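Local atomic coordinates of isomaltose glucohydrolase (PDB entry 5Z3E), a protein that hydrolyses the alpha-1,6-glucosidic linkage at the non-reducing end of isomaltose, releasing beta-D-glucose and D-glucose. Residues G57-A62 with P380-H385; P63-Y68 with T376-L381. The protein carries 1 engineered substitution. All coordinates share one frame; numbering follows the deposited sequence.

Interaction 1 of 2, residues G57-A62 with P380-H385; sequences GAYPAA and PLLWSH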
loop_
_atom_site.group_PDB
_atom_site.type_symbol
_atom_site.label_atom_id
_atom_site.label_comp_id
_atom_site.label_asym_id
_atom_site.label_seq_id
_atom_site.Cartn_x
_atom_site.Cartn_y
_atom_site.Cartn_z
ATOM N N GLY A 57 9.985 12.785 -10.343
ATOM C CA GLY A 57 10.188 11.794 -9.317
ATOM C C GLY A 57 9.007 10.886 -9.023
ATOM O O GLY A 57 9.196 9.798 -8.464
ATOM N N ALA A 58 7.789 11.306 -9.379
ATOM C CA ALA A 58 6.637 10.481 -9.053
ATOM C C ALA A 58 6.700 9.150 -9.794
ATOM O O ALA A 58 7.127 9.073 -10.947
ATOM C CB ALA A 58 5.313 11.171 -9.466
ATOM N N TYR A 59 6.223 8.095 -9.145
ATOM C CA TYR A 59 5.930 6.841 -9.847
ATOM C C TYR A 59 4.476 6.892 -10.306
ATOM O O TYR A 59 3.588 7.054 -9.491
ATOM C CB TYR A 59 6.140 5.609 -8.971
ATOM C CG TYR A 59 7.565 5.359 -8.531
ATOM C CD1 TYR A 59 8.594 5.183 -9.446
ATOM C CD2 TYR A 59 7.884 5.256 -7.178
ATOM C CE1 TYR A 59 9.881 4.920 -9.034
ATOM C CE2 TYR A 59 9.159 4.985 -6.760
ATOM C CZ TYR A 59 10.171 4.823 -7.679
ATOM O OH TYR A 59 11.428 4.560 -7.201
ATOM N N PRO A 60 4.217 6.714 -11.613
ATOM C CA PRO A 60 2.822 6.603 -12.048
ATOM C C PRO A 60 2.252 5.274 -11.584
ATOM O O PRO A 60 2.961 4.310 -11.397
ATOM C CB PRO A 60 2.945 6.638 -13.561
ATOM C CG PRO A 60 4.273 5.980 -13.832
ATOM C CD PRO A 60 5.172 6.496 -12.726
ATOM N N ALA A 61 0.944 5.213 -11.453
ATOM C CA ALA A 61 0.326 3.937 -11.105
ATOM C C ALA A 61 0.326 2.987 -12.293
ATOM O O ALA A 61 0.601 1.776 -12.132
ATOM C CB ALA A 61 -1.100 4.147 -10.613
ATOM N N ALA A 62 -0.060 3.503 -13.438
ATOM C CA ALA A 62 -0.374 2.636 -14.581
ATOM C C ALA A 62 -0.300 3.505 -15.825
ATOM O O ALA A 62 -1.303 4.099 -16.242
ATOM C CB ALA A 62 -1.761 2.067 -14.429
ATOM N N PRO A 380 1.604 -2.560 -17.554
ATOM C CA PRO A 380 2.003 -2.935 -16.190
ATOM C C PRO A 380 1.332 -2.049 -15.144
ATOM O O PRO A 380 1.097 -0.863 -15.372
ATOM C CB PRO A 380 3.507 -2.647 -16.185
ATOM C CG PRO A 380 3.671 -1.495 -17.165
ATOM C CD PRO A 380 2.649 -1.751 -18.234
ATOM N N LEU A 381 1.043 -2.636 -13.993
ATOM C CA LEU A 381 0.736 -1.854 -12.806
ATOM C C LEU A 381 2.042 -1.758 -12.013
ATOM O O LEU A 381 2.600 -2.770 -11.617
ATOM C CB LEU A 381 -0.333 -2.550 -11.959
ATOM C CG LEU A 381 -0.791 -1.693 -10.782
ATOM C CD1 LEU A 381 -1.693 -0.565 -11.234
ATOM C CD2 LEU A 381 -1.467 -2.524 -9.700
ATOM N N LEU A 382 2.549 -0.539 -11.800
ATOM C CA LEU A 382 3.847 -0.441 -11.140
ATOM C C LEU A 382 3.851 -1.094 -9.764
ATOM O O LEU A 382 4.807 -1.749 -9.390
ATOM C CB LEU A 382 4.375 0.992 -11.091
ATOM C CG LEU A 382 5.200 1.444 -12.296
ATOM C CD1 LEU A 382 4.370 1.543 -13.554
ATOM C CD2 LEU A 382 5.893 2.746 -12.014
ATOM N N TRP A 383 2.751 -0.943 -9.024
ATOM C CA TRP A 383 2.629 -1.542 -7.703
ATOM C C TRP A 383 2.780 -3.071 -7.772
ATOM O O TRP A 383 3.382 -3.685 -6.900
ATOM C CB TRP A 383 1.306 -1.094 -7.084
ATOM C CG TRP A 383 1.073 -1.462 -5.636
ATOM C CD1 TRP A 383 1.940 -2.037 -4.766
ATOM C CD2 TRP A 383 -0.161 -1.275 -4.924
ATOM N NE1 TRP A 383 1.315 -2.235 -3.551
ATOM C CE2 TRP A 383 0.021 -1.774 -3.623
ATOM C CE3 TRP A 383 -1.418 -0.764 -5.272
ATOM C CZ2 TRP A 383 -0.995 -1.801 -2.686
ATOM C CZ3 TRP A 383 -2.437 -0.817 -4.329
ATOM C CH2 TRP A 383 -2.219 -1.343 -3.067
ATOM N N SER A 384 2.272 -3.703 -8.831
ATOM C CA SER A 384 2.500 -5.145 -8.991
ATOM C C SER A 384 3.990 -5.470 -9.013
ATOM O O SER A 384 4.437 -6.412 -8.357
ATOM C CB SER A 384 1.862 -5.669 -10.274
ATOM O OG SER A 384 0.466 -5.655 -10.189
ATOM N N HIS A 385 4.736 -4.710 -9.802
ATOM C CA HIS A 385 6.170 -4.877 -9.876
ATOM C C HIS A 385 6.887 -4.561 -8.575
ATOM O O HIS A 385 7.829 -5.250 -8.191
ATOM C CB HIS A 385 6.729 -4.066 -11.049
ATOM C CG HIS A 385 6.350 -4.643 -12.383
ATOM N ND1 HIS A 385 7.017 -5.733 -12.914
ATOM C CD2 HIS A 385 5.358 -4.350 -13.256
ATOM C CE1 HIS A 385 6.454 -6.061 -14.052
ATOM N NE2 HIS A 385 5.435 -5.246 -14.302
HETATM O O HOH W 1 0.881 1.118 -9.452
#

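Interaction 2 of 2, residues P63-Y68 with T376-L381; sequences PTFSAY and TVATPL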
loop_
_atom_site.group_PDB
_atom_site.type_symbol
_atom_site.label_atom_id
_atom_site.label_comp_id
_atom_site.label_asym_id
_atom_site.label_seq_id
_atom_site.Cartn_x
_atom_site.Cartn_y
_atom_site.Cartn_z
ATOM N N PRO A 63 0.879 3.587 -16.422
ATOM C CA PRO A 63 1.128 4.505 -17.535
ATOM C C PRO A 63 0.317 4.278 -18.794
ATOM O O PRO A 63 0.182 5.226 -19.566
ATOM C CB PRO A 63 2.624 4.338 -17.751
ATOM C CG PRO A 63 3.017 3.021 -17.100
ATOM C CD PRO A 63 2.088 2.851 -16.006
ATOM N N THR A 64 -0.217 3.093 -18.987
ATOM C CA THR A 64 -0.994 2.832 -20.196
ATOM C C THR A 64 -2.445 2.534 -19.943
ATOM O O THR A 64 -3.173 2.162 -20.876
ATOM C CB THR A 64 -0.417 1.683 -21.026
ATOM O OG1 THR A 64 -0.485 0.491 -20.238
ATOM C CG2 THR A 64 1.010 1.974 -21.379
ATOM N N PHE A 65 -2.907 2.760 -18.730
ATOM C CA PHE A 65 -4.309 2.528 -18.403
ATOM C C PHE A 65 -4.984 3.877 -18.457
ATOM O O PHE A 65 -4.681 4.759 -17.679
ATOM C CB PHE A 65 -4.459 1.888 -17.026
ATOM C CG PHE A 65 -5.856 1.461 -16.707
ATOM C CD1 PHE A 65 -6.447 0.422 -17.412
ATOM C CD2 PHE A 65 -6.587 2.063 -15.702
ATOM C CE1 PHE A 65 -7.720 0.032 -17.129
ATOM C CE2 PHE A 65 -7.857 1.642 -15.388
ATOM C CZ PHE A 65 -8.438 0.622 -16.131
ATOM N N SER A 66 -5.856 4.087 -19.429
ATOM C CA SER A 66 -6.361 5.428 -19.737
ATOM C C SER A 66 -6.890 6.181 -18.532
ATOM O O SER A 66 -6.585 7.357 -18.359
ATOM C CB SER A 66 -7.414 5.360 -20.830
ATOM O OG SER A 66 -6.682 5.030 -21.975
ATOM N N ALA A 67 -7.709 5.518 -17.715
ATOM C CA ALA A 67 -8.351 6.171 -16.575
ATOM C C ALA A 67 -7.348 6.678 -15.552
ATOM O O ALA A 67 -7.676 7.587 -14.783
ATOM C CB ALA A 67 -9.340 5.228 -15.914
ATOM N N TYR A 68 -6.168 6.044 -15.464
ATOM C CA TYR A 68 -5.159 6.402 -14.465
ATOM C C TYR A 68 -3.987 7.184 -15.051
ATOM O O TYR A 68 -3.102 7.594 -14.296
ATOM C CB TYR A 68 -4.606 5.160 -13.772
ATOM C CG TYR A 68 -5.591 4.341 -12.991
ATOM C CD1 TYR A 68 -6.882 4.768 -12.743
ATOM C CD2 TYR A 68 -5.182 3.113 -12.473
ATOM C CE1 TYR A 68 -7.762 3.966 -12.032
ATOM C CE2 TYR A 68 -6.072 2.303 -11.774
ATOM C CZ TYR A 68 -7.368 2.737 -11.571
ATOM O OH TYR A 68 -8.245 1.939 -10.858
ATOM N N THR A 376 -8.750 -2.839 -21.281
ATOM C CA THR A 376 -8.202 -3.985 -20.591
ATOM C C THR A 376 -7.471 -3.585 -19.308
ATOM O O THR A 376 -7.018 -2.450 -19.149
ATOM C CB THR A 376 -7.285 -4.773 -21.497
ATOM O OG1 THR A 376 -6.299 -3.901 -22.068
ATOM C CG2 THR A 376 -8.107 -5.296 -22.645
ATOM N N VAL A 377 -7.353 -4.538 -18.392
ATOM C CA VAL A 377 -6.776 -4.294 -17.084
ATOM C C VAL A 377 -5.396 -3.659 -17.180
ATOM O O VAL A 377 -4.559 -4.043 -17.993
ATOM C CB VAL A 377 -6.690 -5.675 -16.366
ATOM C CG1 VAL A 377 -5.775 -5.601 -15.180
ATOM C CG2 VAL A 377 -8.105 -6.078 -15.928
ATOM N N ALA A 378 -5.145 -2.715 -16.283
ATOM C CA ALA A 378 -3.862 -2.016 -16.229
ATOM C C ALA A 378 -2.677 -2.962 -16.233
ATOM O O ALA A 378 -2.532 -3.804 -15.333
ATOM C CB ALA A 378 -3.791 -1.141 -14.988
ATOM N N THR A 379 -1.826 -2.791 -17.230
ATOM C CA THR A 379 -0.628 -3.588 -17.395
ATOM C C THR A 379 0.422 -2.758 -18.121
ATOM O O THR A 379 0.153 -2.315 -19.228
ATOM C CB THR A 379 -0.905 -4.842 -18.196
ATOM O OG1 THR A 379 -2.052 -5.556 -17.752
ATOM C CG2 THR A 379 0.299 -5.736 -18.270
ATOM N N PRO A 380 1.604 -2.560 -17.554
ATOM C CA PRO A 380 2.003 -2.935 -16.190
ATOM C C PRO A 380 1.332 -2.049 -15.144
ATOM O O PRO A 380 1.097 -0.863 -15.372
ATOM C CB PRO A 380 3.507 -2.647 -16.185
ATOM C CG PRO A 380 3.671 -1.495 -17.165
ATOM C CD PRO A 380 2.649 -1.751 -18.234
ATOM N N LEU A 381 1.043 -2.636 -13.993
ATOM C CA LEU A 381 0.736 -1.854 -12.806
ATOM C C LEU A 381 2.042 -1.758 -12.013
ATOM O O LEU A 381 2.600 -2.770 -11.617
ATOM C CB LEU A 381 -0.333 -2.550 -11.959
ATOM C CG LEU A 381 -0.791 -1.693 -10.782
ATOM C CD1 LEU A 381 -1.693 -0.565 -11.234
ATOM C CD2 LEU A 381 -1.467 -2.524 -9.700
HETATM O O HOH W 2 -0.194 0.706 -17.342
HETATM O O HOH W 3 -2.819 -0.840 -19.293
HETATM O O HOH W 4 0.989 -1.374 -21.683
#

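Interaction 1 of 2, residues G57-A62 with P380-H385
At the N-terminal end of helix 382-394, A61 in the loop that follows helix 32-52 offers its carbonyl to the helix's first turn. L382 N, too early in the helix to have a partner one turn back, donates to A61 O over 3.0 Å. The N-H...O angle is 160°, although the donor lies 27° out of the carbonyl plane. Water 1 takes the next amide, accepting from W383 N and donating to the same A61 O at 2.8 Å. One oxygen thus serves two early helix N-H groups, directly and through water. A61 suits its place because its backbone does this work and its small methyl points away from the helix.

Leucines fill the space beside this bond. L382 sets its side chain in front of the P60 carbonyl, CD2 3.4 Å from P60 O and 3.9 Å from the ring carbon P60 CD, with Y59 CB just beyond. L381, at the N-cap position, carries CG anti to its backbone N (chi1 -174°), which brings CD1 to 3.4 Å from A61 O and alongside the methyl of A62. Y59 completes the apolar surround, while its hydroxyl bonds S92. L381 also lies near A355, the engineered alanine at the inferred proton-acceptor position. Thus a loop carbonyl taking a first-turn helix N-H joins the loop after helix 32-52 to helix 382-394, in what is probably this family's (alpha/alpha)6 barrel.

Interaction 2 of 2, residues P63-Y68 with T376-L381
F65 holds CG anti to its backbone N (chi1 -172°), which swings the ring across to the T376-A378 backbone, whereas T64 sets OG1 between its backbone N and carbonyl carbon (chi1 63°), facing T379. The ring's CE1 corner meets T376 O at 3.3 Å, the oxygen close to the ring plane, where the slightly positive C-H edge suits a carbonyl. Nearer its root, F65 CB packs on A378 CB at 3.7 Å, and the small alanine lets the two backbones draw this close. From its own segment, the F65 edge carrying CD2 points at one face of Y68, CD2 standing 3.6 Å above that ring. An alanine here, keeping CB against A378 but losing the ring, would probably open a gap beside T376 O and take the F65 edge from the Y68 face.

The T64 side is polar and wet. T64 N donates to water 2, which in turn donates to P380 O at 2.8 Å. The hydroxyl oxygen T64 OG1 touches water 3, held also by T379 N, and water 4, which donates to T379 O. Threonine suits this exposed place, since its hydroxyl and its N-H both bind bridging waters. The cis peptide bond before P380 turns the chain here, and P63 CD comes to 3.9 Å from P380 O.

F65 also touches Y311, V377 lies beside A355, the engineered alanine at the inferred catalytic-base position, and A378 shares backbone hydrogen bonds with A355. Loop against loop, aromatic inside and water outside, this is consistent with the connecting loops that line the active-site end of an (alpha/alpha)6 barrel.

In the fold
From the N terminus, the chain leaves helix 32-52 and runs through 57-62 directly into 63-68, before strand 71-72. More than 300 residues later, with most of the helices passed and helix 367-374 complete, it returns through 376-381 into helix 382-394. The inner loop is closed by interaction 2 and the outer by interaction 1, so the contacts nest, the two stretches running in opposite directions, with P380 and L381 common to both. Side chains join them: L382 CD1 meets P63 CD at 3.6 Å, and A62 CB meets A378 CB. Together they tie the loop after the first helix to the last helix and its approach.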